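Local coordinates for protein type II restriction enzyme MunI (Mycoplasma, PDB 1D02) that recognises the double-stranded DNA sequence 5'-CAATTG-3' as a homodimer and cleaves it after the first cytosine, leaving 5'-phosphate ends, at residues E98-D103 with H119-K124; P147-F152 with N176-R181. The protein carries 1 engineered substitution. One frame throughout, in Å; residues are numbered along the deposited sequence.

Contact 1 (E98-D103 with H119-K124). With nucleotides of chain A.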
ATOM      1  N   GLU D  98       3.672 -12.327   1.144  1.00  7.69           N
ATOM      2  CA  GLU D  98       2.793 -11.904   2.228  1.00  8.38           C
ATOM      3  C   GLU D  98       1.551 -12.778   2.173  1.00  8.38           C
ATOM      4  O   GLU D  98       1.233 -13.371   1.136  1.00  7.69           O
ATOM      5  CB  GLU D  98       2.370 -10.435   2.073  1.00 10.17           C
ATOM      6  CG  GLU D  98       3.487  -9.406   2.169  1.00 13.59           C
ATOM      7  CD  GLU D  98       4.340  -9.539   3.430  1.00 17.61           C
ATOM      8  OE1 GLU D  98       3.852 -10.075   4.460  1.00 20.29           O
ATOM      9  OE2 GLU D  98       5.519  -9.109   3.399  1.00 16.65           O
ATOM     10  N   ILE D  99       0.833 -12.839   3.290  1.00  8.57           N
ATOM     11  CA  ILE D  99      -0.385 -13.621   3.371  1.00  9.23           C
ATOM     12  C   ILE D  99      -1.396 -12.690   4.028  1.00  9.98           C
ATOM     13  O   ILE D  99      -1.192 -12.257   5.171  1.00 12.30           O
ATOM     14  CB  ILE D  99      -0.189 -14.883   4.244  1.00  8.35           C
ATOM     15  CG1 ILE D  99       0.827 -15.838   3.569  1.00  8.66           C
ATOM     16  CG2 ILE D  99      -1.524 -15.600   4.427  1.00  9.03           C
ATOM     17  CD1 ILE D  99       1.088 -17.092   4.347  1.00 10.62           C
ATOM     18  N   LYS D 100      -2.473 -12.379   3.317  1.00  8.74           N
ATOM     19  CA  LYS D 100      -3.486 -11.482   3.859  1.00  9.05           C
ATOM     20  C   LYS D 100      -4.791 -12.247   4.000  1.00  9.27           C
ATOM     21  O   LYS D 100      -5.405 -12.625   3.010  1.00  7.87           O
ATOM     22  CB  LYS D 100      -3.644 -10.267   2.931  1.00 11.34           C
ATOM     23  CG  LYS D 100      -2.502  -9.257   3.098  1.00 13.94           C
ATOM     24  CD  LYS D 100      -2.582  -8.614   4.493  1.00 16.27           C
ATOM     25  CE  LYS D 100      -1.278  -7.947   4.936  1.00 22.23           C
ATOM     26  NZ  LYS D 100      -0.197  -8.941   5.183  1.00 21.45           N
ATOM     27  N   ARG D 101      -5.190 -12.516   5.239  1.00  9.32           N
ATOM     28  CA  ARG D 101      -6.433 -13.257   5.497  1.00 10.35           C
ATOM     29  C   ARG D 101      -7.473 -12.246   5.912  1.00  9.30           C
ATOM     30  O   ARG D 101      -7.187 -11.372   6.729  1.00  7.69           O
ATOM     31  CB  ARG D 101      -6.243 -14.248   6.655  1.00 14.62           C
ATOM     32  CG  ARG D 101      -4.990 -15.099   6.535  1.00 21.34           C
ATOM     33  CD  ARG D 101      -4.822 -16.098   7.700  1.00 28.22           C
ATOM     34  NE  ARG D 101      -3.497 -16.741   7.682  1.00 32.94           N
ATOM     35  CZ  ARG D 101      -2.370 -16.164   8.114  1.00 35.93           C
ATOM     36  NH1 ARG D 101      -2.397 -14.930   8.613  1.00 36.05           N
ATOM     37  NH2 ARG D 101      -1.208 -16.812   8.032  1.00 36.73           N
ATOM     38  N   GLN D 102      -8.676 -12.353   5.365  1.00  7.69           N
ATOM     39  CA  GLN D 102      -9.723 -11.386   5.749  1.00  7.69           C
ATOM     40  C   GLN D 102     -11.108 -11.903   5.410  1.00  8.70           C
ATOM     41  O   GLN D 102     -11.276 -12.710   4.479  1.00  7.69           O
ATOM     42  CB  GLN D 102      -9.488 -10.053   5.022  1.00  7.69           C
ATOM     43  CG  GLN D 102     -10.317  -8.855   5.537  1.00  7.69           C
ATOM     44  CD  GLN D 102      -9.731  -7.532   5.052  1.00  8.77           C
ATOM     45  OE1 GLN D 102     -10.380  -6.750   4.316  1.00  9.60           O
ATOM     46  NE2 GLN D 102      -8.494  -7.277   5.446  1.00  7.69           N
ATOM     47  N   ASP D 103     -12.094 -11.459   6.187  1.00  7.69           N
ATOM     48  CA  ASP D 103     -13.474 -11.848   5.933  1.00  7.74           C
ATOM     49  C   ASP D 103     -13.982 -11.159   4.673  1.00  7.79           C
ATOM     50  O   ASP D 103     -13.246 -10.411   4.021  1.00  7.69           O
ATOM     51  CB  ASP D 103     -14.362 -11.501   7.133  1.00  7.71           C
ATOM     52  CG  ASP D 103     -14.047 -12.354   8.354  1.00  9.46           C
ATOM     53  OD1 ASP D 103     -13.618 -13.517   8.176  1.00  7.84           O
ATOM     54  OD2 ASP D 103     -14.237 -11.865   9.491  1.00  9.09           O
ATOM     55  N   HIS D 119      -6.547  -5.184   4.552  1.00  7.69           N
ATOM     56  CA  HIS D 119      -5.740  -5.810   3.487  1.00  7.69           C
ATOM     57  C   HIS D 119      -4.965  -4.777   2.686  1.00  7.69           C
ATOM     58  O   HIS D 119      -3.992  -5.105   1.988  1.00  7.69           O
ATOM     59  CB  HIS D 119      -6.601  -6.636   2.515  1.00  8.95           C
ATOM     60  CG  HIS D 119      -7.646  -5.836   1.795  1.00  7.69           C
ATOM     61  ND1 HIS D 119      -8.668  -5.189   2.453  1.00  7.69           N
ATOM     62  CD2 HIS D 119      -7.850  -5.621   0.470  1.00  7.88           C
ATOM     63  CE1 HIS D 119      -9.459  -4.607   1.562  1.00 10.14           C
ATOM     64  NE2 HIS D 119      -8.985  -4.857   0.353  1.00  7.69           N
ATOM     65  N   GLU D 120      -5.411  -3.533   2.757  1.00  7.69           N
ATOM     66  CA  GLU D 120      -4.709  -2.456   2.051  1.00  7.69           C
ATOM     67  C   GLU D 120      -3.255  -2.316   2.514  1.00  7.73           C
ATOM     68  O   GLU D 120      -2.412  -1.794   1.783  1.00  7.69           O
ATOM     69  CB  GLU D 120      -5.420  -1.119   2.275  1.00  8.17           C
ATOM     70  CG  GLU D 120      -6.800  -1.049   1.605  1.00  7.69           C
ATOM     71  CD  GLU D 120      -7.608   0.185   2.053  1.00  8.21           C
ATOM     72  OE1 GLU D 120      -7.150   0.918   2.968  1.00  7.69           O
ATOM     73  OE2 GLU D 120      -8.701   0.400   1.495  1.00  7.69           O
ATOM     74  N   ARG D 121      -2.969  -2.749   3.741  1.00  7.69           N
ATOM     75  CA  ARG D 121      -1.610  -2.652   4.290  1.00  7.69           C
ATOM     76  C   ARG D 121      -0.578  -3.358   3.395  1.00  7.69           C
ATOM     77  O   ARG D 121       0.594  -2.969   3.357  1.00  7.69           O
ATOM     78  CB  ARG D 121      -1.543  -3.286   5.697  1.00  7.69           C
ATOM     79  CG  ARG D 121      -2.423  -2.589   6.786  1.00  7.69           C
ATOM     80  CD  ARG D 121      -2.357  -3.369   8.102  1.00 11.08           C
ATOM     81  NE  ARG D 121      -1.009  -3.824   8.190  1.00 12.32           N
ATOM     82  CZ  ARG D 121      -0.603  -5.080   8.352  1.00  9.51           C
ATOM     83  NH1 ARG D 121      -1.425  -6.099   8.535  1.00  9.54           N
ATOM     84  NH2 ARG D 121       0.665  -5.341   8.103  1.00  8.75           N
ATOM     85  N   SER D 122      -1.025  -4.401   2.696  1.00  7.69           N
ATOM     86  CA  SER D 122      -0.139  -5.167   1.833  1.00  7.69           C
ATOM     87  C   SER D 122       0.409  -4.302   0.728  1.00  7.69           C
ATOM     88  O   SER D 122       1.473  -4.601   0.177  1.00  7.69           O
ATOM     89  CB  SER D 122      -0.859  -6.386   1.233  1.00  7.69           C
ATOM     90  OG  SER D 122      -1.961  -6.008   0.435  1.00  7.69           O
ATOM     91  N   CYS D 123      -0.280  -3.205   0.431  1.00  7.69           N
ATOM     92  CA  CYS D 123       0.174  -2.332  -0.656  1.00  7.69           C
ATOM     93  C   CYS D 123       1.468  -1.585  -0.345  1.00  8.19           C
ATOM     94  O   CYS D 123       1.996  -0.896  -1.218  1.00  7.69           O
ATOM     95  CB  CYS D 123      -0.921  -1.339  -1.066  1.00  7.69           C
ATOM     96  SG  CYS D 123      -2.359  -2.144  -1.820  1.00  8.10           S
ATOM     97  N   LYS D 124       1.976  -1.703   0.882  1.00  7.69           N
ATOM     98  CA  LYS D 124       3.250  -1.063   1.200  1.00  7.69           C
ATOM     99  C   LYS D 124       4.334  -1.603   0.259  1.00  7.69           C
ATOM    100  O   LYS D 124       5.341  -0.931   0.010  1.00  7.69           O
ATOM    101  CB  LYS D 124       3.668  -1.356   2.633  1.00  7.69           C
ATOM    102  CG  LYS D 124       3.935  -2.835   2.934  1.00  7.69           C
ATOM    103  CD  LYS D 124       4.106  -3.088   4.441  1.00  7.85           C
ATOM    104  CE  LYS D 124       5.328  -2.375   5.036  1.00  8.18           C
ATOM    105  NZ  LYS D 124       5.612  -2.792   6.486  1.00  7.69           N
TER
ATOM    106  P    DT A   6     -10.671 -10.209   9.697  1.00  7.69           P
ATOM    107  OP1  DT A   6     -10.134 -11.561   9.977  1.00  7.91           O
ATOM    108  OP2  DT A   6     -11.448  -9.958   8.457  1.00  7.69           O
ATOM    109  O5'  DT A   6     -11.543  -9.737  10.932  1.00  8.27           O
ATOM    110  C5'  DT A   6     -11.130 -10.097  12.233  1.00  8.15           C
ATOM    111  C4'  DT A   6     -11.221  -8.910  13.155  1.00  8.89           C
ATOM    112  O4'  DT A   6     -10.224  -7.923  12.799  1.00  7.69           O
ATOM    113  C3'  DT A   6     -12.561  -8.187  13.079  1.00  8.35           C
ATOM    114  O3'  DT A   6     -13.419  -8.664  14.103  1.00  8.99           O
ATOM    115  C2'  DT A   6     -12.206  -6.722  13.311  1.00  9.04           C
ATOM    116  C1'  DT A   6     -10.695  -6.614  13.130  1.00  9.75           C
ATOM    117  N1   DT A   6     -10.399  -5.744  11.987  1.00  8.89           N
ATOM    118  C2   DT A   6      -9.966  -4.451  12.202  1.00  7.69           C
ATOM    119  O2   DT A   6      -9.784  -3.991  13.318  1.00  7.87           O
ATOM    120  N3   DT A   6      -9.752  -3.717  11.062  1.00  7.91           N
ATOM    121  C4   DT A   6      -9.922  -4.145   9.758  1.00  7.69           C
ATOM    122  O4   DT A   6      -9.703  -3.371   8.822  1.00  7.86           O
ATOM    123  C5   DT A   6     -10.364  -5.519   9.614  1.00  8.62           C
ATOM    124  C7   DT A   6     -10.572  -6.074   8.248  1.00  7.69           C
ATOM    125  C6   DT A   6     -10.572  -6.237  10.719  1.00  8.48           C
ATOM    126  P    DA A   5      -4.853 -12.725  10.778  1.00 15.01           P
ATOM    127  OP1  DA A   5      -5.416 -13.717  11.722  1.00 13.59           O
ATOM    128  OP2  DA A   5      -4.414 -13.153   9.442  1.00 11.96           O
ATOM    129  O5'  DA A   5      -5.848 -11.496  10.507  1.00 13.11           O
ATOM    130  C5'  DA A   5      -6.948 -11.246  11.341  1.00 13.28           C
ATOM    131  C4'  DA A   5      -7.581  -9.912  11.013  1.00 10.81           C
ATOM    132  O4'  DA A   5      -6.670  -8.838  11.327  1.00  9.00           O
ATOM    133  C3'  DA A   5      -8.113  -9.627   9.598  1.00  9.26           C
ATOM    134  O3'  DA A   5      -9.461  -9.164   9.709  1.00  9.19           O
ATOM    135  C2'  DA A   5      -7.300  -8.412   9.157  1.00  8.01           C
ATOM    136  C1'  DA A   5      -7.020  -7.755  10.502  1.00  7.99           C
ATOM    137  N9   DA A   5      -5.940  -6.773  10.561  1.00  7.92           N
ATOM    138  C8   DA A   5      -4.772  -6.751   9.838  1.00  7.78           C
ATOM    139  N7   DA A   5      -3.998  -5.735  10.120  1.00  7.69           N
ATOM    140  C5   DA A   5      -4.697  -5.034  11.085  1.00  7.69           C
ATOM    141  C6   DA A   5      -4.409  -3.841  11.794  1.00  7.69           C
ATOM    142  N6   DA A   5      -3.290  -3.126  11.626  1.00  7.69           N
ATOM    143  N1   DA A   5      -5.326  -3.401  12.685  1.00  7.69           N
ATOM    144  C2   DA A   5      -6.447  -4.113  12.842  1.00  7.80           C
ATOM    145  N3   DA A   5      -6.827  -5.243  12.239  1.00  7.69           N
ATOM    146  C4   DA A   5      -5.897  -5.657  11.367  1.00  8.13           C
ATOM    147  P    DA A   4       0.749  -9.742   8.776  1.00  8.01           P
ATOM    148  OP1  DA A   4       0.764 -10.981   7.960  1.00  8.35           O
ATOM    149  OP2  DA A   4       0.446  -8.434   8.136  1.00  7.69           O
ATOM    150  O5'  DA A   4      -0.295  -9.968   9.956  1.00  7.69           O
ATOM    151  C5'  DA A   4      -0.177 -11.081  10.831  1.00  8.76           C
ATOM    152  C4'  DA A   4      -1.412 -11.185  11.698  1.00  8.19           C
ATOM    153  O4'  DA A   4      -1.476 -10.081  12.629  1.00  8.36           O
ATOM    154  C3'  DA A   4      -2.730 -11.167  10.939  1.00  8.06           C
ATOM    155  O3'  DA A   4      -3.625 -12.075  11.591  1.00  9.84           O
ATOM    156  C2'  DA A   4      -3.185  -9.715  11.049  1.00  9.60           C
ATOM    157  C1'  DA A   4      -2.648  -9.299  12.413  1.00  8.88           C
ATOM    158  N9   DA A   4      -2.253  -7.893  12.558  1.00  8.62           N
ATOM    159  C8   DA A   4      -1.352  -7.190  11.793  1.00  8.09           C
ATOM    160  N7   DA A   4      -1.108  -5.982  12.240  1.00  7.69           N
ATOM    161  C5   DA A   4      -1.919  -5.868  13.360  1.00  9.42           C
ATOM    162  C6   DA A   4      -2.082  -4.837  14.310  1.00  7.78           C
ATOM    163  N6   DA A   4      -1.415  -3.683  14.271  1.00  7.69           N
ATOM    164  N1   DA A   4      -2.950  -5.050  15.327  1.00 10.09           N
ATOM    165  C2   DA A   4      -3.606  -6.217  15.372  1.00  7.69           C
ATOM    166  N3   DA A   4      -3.535  -7.260  14.548  1.00  9.57           N
ATOM    167  C4   DA A   4      -2.654  -7.023  13.553  1.00  7.81           C
TER
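Van der Waals contact between Lys100 and Ser122 brings strand 98-101 against the 3-10 turn 119-124: the lysine's CG lies 3.8 Å from the serine's CB. A small side chain suits this spot, since it lets the lysine methylenes pass; its hydroxyl turns back, Ser122 OG bonding His119 O at 2.7 Å. Further along, the amide of Gln102 crosses the His119 imidazole, whose NE2 bonds Glu165, with their planes 77° apart.

Glu98-Ile99-Lys100 matches the (D/E)XK half of the signature of the PD-(D/E)XK nuclease clan, so this strand probably carries active-site residues. Ala83, next to Pro82 and beside Glu98, stands where the signature expects its aspartate and is probably the engineered position.

Hydrogen bonds to DNA converge from both segments. Bends at chi2 (-67°) and chi4 bring Lys100 NZ to OP2 of DA4 of chain A at 3.1 Å, probably the scissile phosphate. Arg121 holds the same oxygen with two nitrogens, and its NH1 also reads N7 of DA5 of chain A at 3.0 Å in the major groove, while DA4 N7 sits over one guanidinium face, offset toward the rim. Its NE pairs with Glu120 of the second subunit, which should fix the group's rotation. Arg101 NH1 donates to OP2 of DA5 at 2.8 Å, the oxygen lying at the guanidinium's edge, near its plane, and backbone Asp103 N meets OP2 of DT6 of chain A almost straight, at 172°.

Contact 2 (P147-F152 with N176-R181); sequences PFWVVF and NYFMWR
Trp149 and Phe178 lie side by side on one face of the sheet, and here side chains of 147-152 and 176-181 meet closely. With CG anti to the backbone N (chi1 -179°), the indole lays its edge along the neighbouring strand, NE1 only 3.5 Å from Phe178 CB. Val151 CG2 fills the middle of one indole face, and its CG1 reaches Trp180 CB at 4.1 Å. Broad, flat side chains suit this layer because helix 186-197 closes over it.

Between the two side-chain layers, strands 148-152 and 177-180 run parallel at 19°, the two strands of a beta-alpha-beta crossover through helix 160-170. Four backbone hydrogen bonds join the two segments, the first to Asn176 O just before the second strand; another runs from Phe152 N to Phe178 O at 2.9 Å. The Asn176 side chain prolongs the pairing: its ND2 donates to Phe148 O at 2.8 Å, while its OD1 accepts from Leu146 N, so both ends of the amide are held.

On the other face Val150, Phe152 and Met179 are packed under helix 160-170. Phe152 touches Tyr177 through CE1 to CB at 3.8 Å, and Met179 SD makes an oblique Met-aromatic contact, 5.0 Å from the Phe152 ring centre. The looser, solvent side belongs to the partly exposed Tyr177, whose ring leads away from the first strand, its hydroxyl bonded to Gln174 and Thr167.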
ATOM      1  N   PRO D 147       8.647  -7.889  -7.461  1.00  7.69           N
ATOM      2  CA  PRO D 147       9.455  -8.788  -6.626  1.00  7.77           C
ATOM      3  C   PRO D 147       8.786  -9.443  -5.430  1.00  7.69           C
ATOM      4  O   PRO D 147       9.468 -10.038  -4.602  1.00  8.15           O
ATOM      5  CB  PRO D 147      10.612  -7.891  -6.202  1.00  7.69           C
ATOM      6  CG  PRO D 147       9.917  -6.541  -6.040  1.00  7.69           C
ATOM      7  CD  PRO D 147       9.019  -6.475  -7.251  1.00  7.69           C
ATOM      8  N   PHE D 148       7.466  -9.317  -5.329  1.00  7.69           N
ATOM      9  CA  PHE D 148       6.753  -9.901  -4.197  1.00  8.28           C
ATOM     10  C   PHE D 148       5.519 -10.637  -4.672  1.00  7.69           C
ATOM     11  O   PHE D 148       5.084 -10.476  -5.818  1.00  7.69           O
ATOM     12  CB  PHE D 148       6.342  -8.796  -3.209  1.00  7.77           C
ATOM     13  CG  PHE D 148       5.419  -7.761  -3.811  1.00  7.69           C
ATOM     14  CD1 PHE D 148       4.038  -7.964  -3.817  1.00  8.22           C
ATOM     15  CD2 PHE D 148       5.928  -6.591  -4.367  1.00  8.58           C
ATOM     16  CE1 PHE D 148       3.173  -7.010  -4.368  1.00  7.84           C
ATOM     17  CE2 PHE D 148       5.080  -5.631  -4.919  1.00  7.69           C
ATOM     18  CZ  PHE D 148       3.700  -5.826  -4.926  1.00  7.82           C
ATOM     19  N   TRP D 149       4.957 -11.448  -3.782  1.00  7.69           N
ATOM     20  CA  TRP D 149       3.759 -12.212  -4.101  1.00  7.69           C
ATOM     21  C   TRP D 149       2.859 -12.174  -2.880  1.00  7.69           C
ATOM     22  O   TRP D 149       3.255 -12.618  -1.803  1.00  7.69           O
ATOM     23  CB  TRP D 149       4.154 -13.654  -4.433  1.00  7.69           C
ATOM     24  CG  TRP D 149       3.006 -14.546  -4.809  1.00  8.03           C
ATOM     25  CD1 TRP D 149       1.857 -14.184  -5.451  1.00  7.69           C
ATOM     26  CD2 TRP D 149       2.953 -15.967  -4.651  1.00  7.69           C
ATOM     27  NE1 TRP D 149       1.084 -15.303  -5.707  1.00  8.18           N
ATOM     28  CE2 TRP D 149       1.737 -16.409  -5.225  1.00  7.69           C
ATOM     29  CE3 TRP D 149       3.819 -16.916  -4.085  1.00  7.69           C
ATOM     30  CZ2 TRP D 149       1.358 -17.761  -5.253  1.00  7.69           C
ATOM     31  CZ3 TRP D 149       3.444 -18.267  -4.110  1.00  8.15           C
ATOM     32  CH2 TRP D 149       2.222 -18.669  -4.691  1.00  7.69           C
ATOM     33  N   VAL D 150       1.651 -11.639  -3.054  1.00  7.69           N
ATOM     34  CA  VAL D 150       0.701 -11.539  -1.950  1.00  7.69           C
ATOM     35  C   VAL D 150      -0.360 -12.629  -2.144  1.00  7.69           C
ATOM     36  O   VAL D 150      -1.000 -12.709  -3.193  1.00  7.69           O
ATOM     37  CB  VAL D 150       0.010 -10.147  -1.911  1.00  7.69           C
ATOM     38  CG1 VAL D 150      -1.036 -10.117  -0.803  1.00  7.69           C
ATOM     39  CG2 VAL D 150       1.053  -9.017  -1.665  1.00  7.69           C
ATOM     40  N   VAL D 151      -0.484 -13.500  -1.147  1.00  7.69           N
ATOM     41  CA  VAL D 151      -1.495 -14.558  -1.187  1.00  7.69           C
ATOM     42  C   VAL D 151      -2.633 -14.163  -0.252  1.00  7.77           C
ATOM     43  O   VAL D 151      -2.404 -13.923   0.948  1.00  7.69           O
ATOM     44  CB  VAL D 151      -0.904 -15.905  -0.742  1.00  7.69           C
ATOM     45  CG1 VAL D 151      -2.005 -16.969  -0.711  1.00  7.69           C
ATOM     46  CG2 VAL D 151       0.222 -16.317  -1.718  1.00  7.69           C
ATOM     47  N   PHE D 152      -3.841 -14.055  -0.805  1.00  7.69           N
ATOM     48  CA  PHE D 152      -5.031 -13.699  -0.023  1.00  7.74           C
ATOM     49  C   PHE D 152      -5.740 -14.993   0.359  1.00  8.68           C
ATOM     50  O   PHE D 152      -5.722 -15.965  -0.407  1.00  7.69           O
ATOM     51  CB  PHE D 152      -5.981 -12.810  -0.833  1.00  7.69           C
ATOM     52  CG  PHE D 152      -5.418 -11.441  -1.156  1.00  7.69           C
ATOM     53  CD1 PHE D 152      -4.780 -11.200  -2.375  1.00  8.04           C
ATOM     54  CD2 PHE D 152      -5.516 -10.405  -0.240  1.00  7.69           C
ATOM     55  CE1 PHE D 152      -4.240  -9.940  -2.681  1.00  7.69           C
ATOM     56  CE2 PHE D 152      -4.981  -9.138  -0.528  1.00  7.69           C
ATOM     57  CZ  PHE D 152      -4.340  -8.901  -1.751  1.00  7.70           C
ATOM     58  N   ASN D 176       1.187 -11.189  -9.584  1.00  7.80           N
ATOM     59  CA  ASN D 176       1.819 -10.889  -8.309  1.00  7.74           C
ATOM     60  C   ASN D 176       0.918 -11.063  -7.077  1.00  7.82           C
ATOM     61  O   ASN D 176       1.315 -10.745  -5.963  1.00  7.69           O
ATOM     62  CB  ASN D 176       2.475  -9.510  -8.367  1.00  7.69           C
ATOM     63  CG  ASN D 176       3.783  -9.558  -9.149  1.00  8.65           C
ATOM     64  OD1 ASN D 176       3.886  -9.007 -10.244  1.00  7.92           O
ATOM     65  ND2 ASN D 176       4.764 -10.268  -8.605  1.00  7.69           N
ATOM     66  N   TYR D 177      -0.302 -11.559  -7.288  1.00  7.88           N
ATOM     67  CA  TYR D 177      -1.139 -11.919  -6.143  1.00  7.69           C
ATOM     68  C   TYR D 177      -1.842 -13.218  -6.502  1.00  7.70           C
ATOM     69  O   TYR D 177      -1.905 -13.587  -7.683  1.00  7.69           O
ATOM     70  CB  TYR D 177      -2.183 -10.845  -5.805  1.00  7.69           C
ATOM     71  CG  TYR D 177      -3.324 -10.758  -6.786  1.00  7.84           C
ATOM     72  CD1 TYR D 177      -4.480 -11.521  -6.612  1.00  9.13           C
ATOM     73  CD2 TYR D 177      -3.238  -9.922  -7.885  1.00  8.14           C
ATOM     74  CE1 TYR D 177      -5.527 -11.446  -7.521  1.00  9.26           C
ATOM     75  CE2 TYR D 177      -4.271  -9.826  -8.798  1.00  9.84           C
ATOM     76  CZ  TYR D 177      -5.414 -10.588  -8.612  1.00  9.43           C
ATOM     77  OH  TYR D 177      -6.427 -10.466  -9.525  1.00 10.00           O
ATOM     78  N   PHE D 178      -2.323 -13.939  -5.494  1.00  7.69           N
ATOM     79  CA  PHE D 178      -3.086 -15.166  -5.754  1.00  8.24           C
ATOM     80  C   PHE D 178      -4.178 -15.260  -4.704  1.00  7.69           C
ATOM     81  O   PHE D 178      -3.922 -15.010  -3.519  1.00  7.99           O
ATOM     82  CB  PHE D 178      -2.200 -16.417  -5.678  1.00  7.69           C
ATOM     83  CG  PHE D 178      -2.971 -17.704  -5.793  1.00  7.69           C
ATOM     84  CD1 PHE D 178      -3.470 -18.140  -7.030  1.00  9.05           C
ATOM     85  CD2 PHE D 178      -3.200 -18.488  -4.665  1.00  7.69           C
ATOM     86  CE1 PHE D 178      -4.185 -19.348  -7.132  1.00  9.85           C
ATOM     87  CE2 PHE D 178      -3.913 -19.692  -4.760  1.00  7.80           C
ATOM     88  CZ  PHE D 178      -4.400 -20.119  -5.987  1.00  8.67           C
ATOM     89  N   MET D 179      -5.383 -15.610  -5.144  1.00  7.69           N
ATOM     90  CA  MET D 179      -6.545 -15.757  -4.260  1.00  7.88           C
ATOM     91  C   MET D 179      -6.667 -17.243  -3.928  1.00  7.69           C
ATOM     92  O   MET D 179      -7.095 -18.027  -4.781  1.00  7.69           O
ATOM     93  CB  MET D 179      -7.827 -15.311  -4.982  1.00  7.88           C
ATOM     94  CG  MET D 179      -7.816 -13.879  -5.442  1.00 11.85           C
ATOM     95  SD  MET D 179      -8.190 -12.791  -4.070  1.00 17.28           S
ATOM     96  CE  MET D 179      -8.161 -11.190  -4.859  1.00 15.61           C
ATOM     97  N   TRP D 180      -6.294 -17.635  -2.707  1.00  7.69           N
ATOM     98  CA  TRP D 180      -6.369 -19.041  -2.321  1.00  7.69           C
ATOM     99  C   TRP D 180      -7.703 -19.180  -1.597  1.00  7.70           C
ATOM    100  O   TRP D 180      -7.818 -18.869  -0.415  1.00  7.69           O
ATOM    101  CB  TRP D 180      -5.195 -19.406  -1.409  1.00  7.69           C
ATOM    102  CG  TRP D 180      -4.973 -20.903  -1.292  1.00  9.08           C
ATOM    103  CD1 TRP D 180      -5.500 -21.879  -2.098  1.00  9.43           C
ATOM    104  CD2 TRP D 180      -4.181 -21.578  -0.307  1.00  7.69           C
ATOM    105  NE1 TRP D 180      -5.085 -23.122  -1.668  1.00  8.50           N
ATOM    106  CE2 TRP D 180      -4.278 -22.965  -0.569  1.00  7.69           C
ATOM    107  CE3 TRP D 180      -3.402 -21.145   0.773  1.00  7.69           C
ATOM    108  CZ2 TRP D 180      -3.633 -23.917   0.209  1.00  8.01           C
ATOM    109  CZ3 TRP D 180      -2.745 -22.106   1.557  1.00  7.86           C
ATOM    110  CH2 TRP D 180      -2.867 -23.472   1.269  1.00  8.12           C
ATOM    111  N   ARG D 181      -8.700 -19.668  -2.335  1.00  7.69           N
ATOM    112  CA  ARG D 181     -10.057 -19.768  -1.815  1.00  9.03           C
ATOM    113  C   ARG D 181     -10.322 -20.885  -0.823  1.00 11.09           C
ATOM    114  O   ARG D 181      -9.607 -21.889  -0.793  1.00 10.80           O
ATOM    115  CB  ARG D 181     -11.038 -19.827  -3.002  1.00  8.67           C
ATOM    116  CG  ARG D 181     -10.926 -18.557  -3.881  1.00  8.34           C
ATOM    117  CD  ARG D 181     -11.945 -18.404  -5.035  1.00 11.60           C
ATOM    118  NE  ARG D 181     -11.857 -17.011  -5.493  1.00 11.73           N
ATOM    119  CZ  ARG D 181     -11.107 -16.577  -6.505  1.00 11.61           C
ATOM    120  NH1 ARG D 181     -10.381 -17.425  -7.235  1.00 13.87           N
ATOM    121  NH2 ARG D 181     -11.007 -15.277  -6.729  1.00 12.11           N
TER

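Strands 93-101 and 148-153 are neighbours in the mixed sheet, and this joins the two contacts: Glu98 O and Lys100 N of contact 1 lie 2.9 Å and 2.8 Å from Val151 N and Val151 O of contact 2, probable hydrogen bonds, while Lys100 CB touches Phe152 CD2. Both contacts are buried, but in different surroundings. Contact 2 is protein core, aromatic and aliphatic, pairing an inner strand with an outermost one between helices 160-170 and 186-197. Contact 1 lies where the protein faces DNA and, at Arg121, the second subunit, so cationic and polar groups prevail. Phosphates and one adenine N7 give those charges partners, where contact 2 relies on backbone bonds and apolar surfaces.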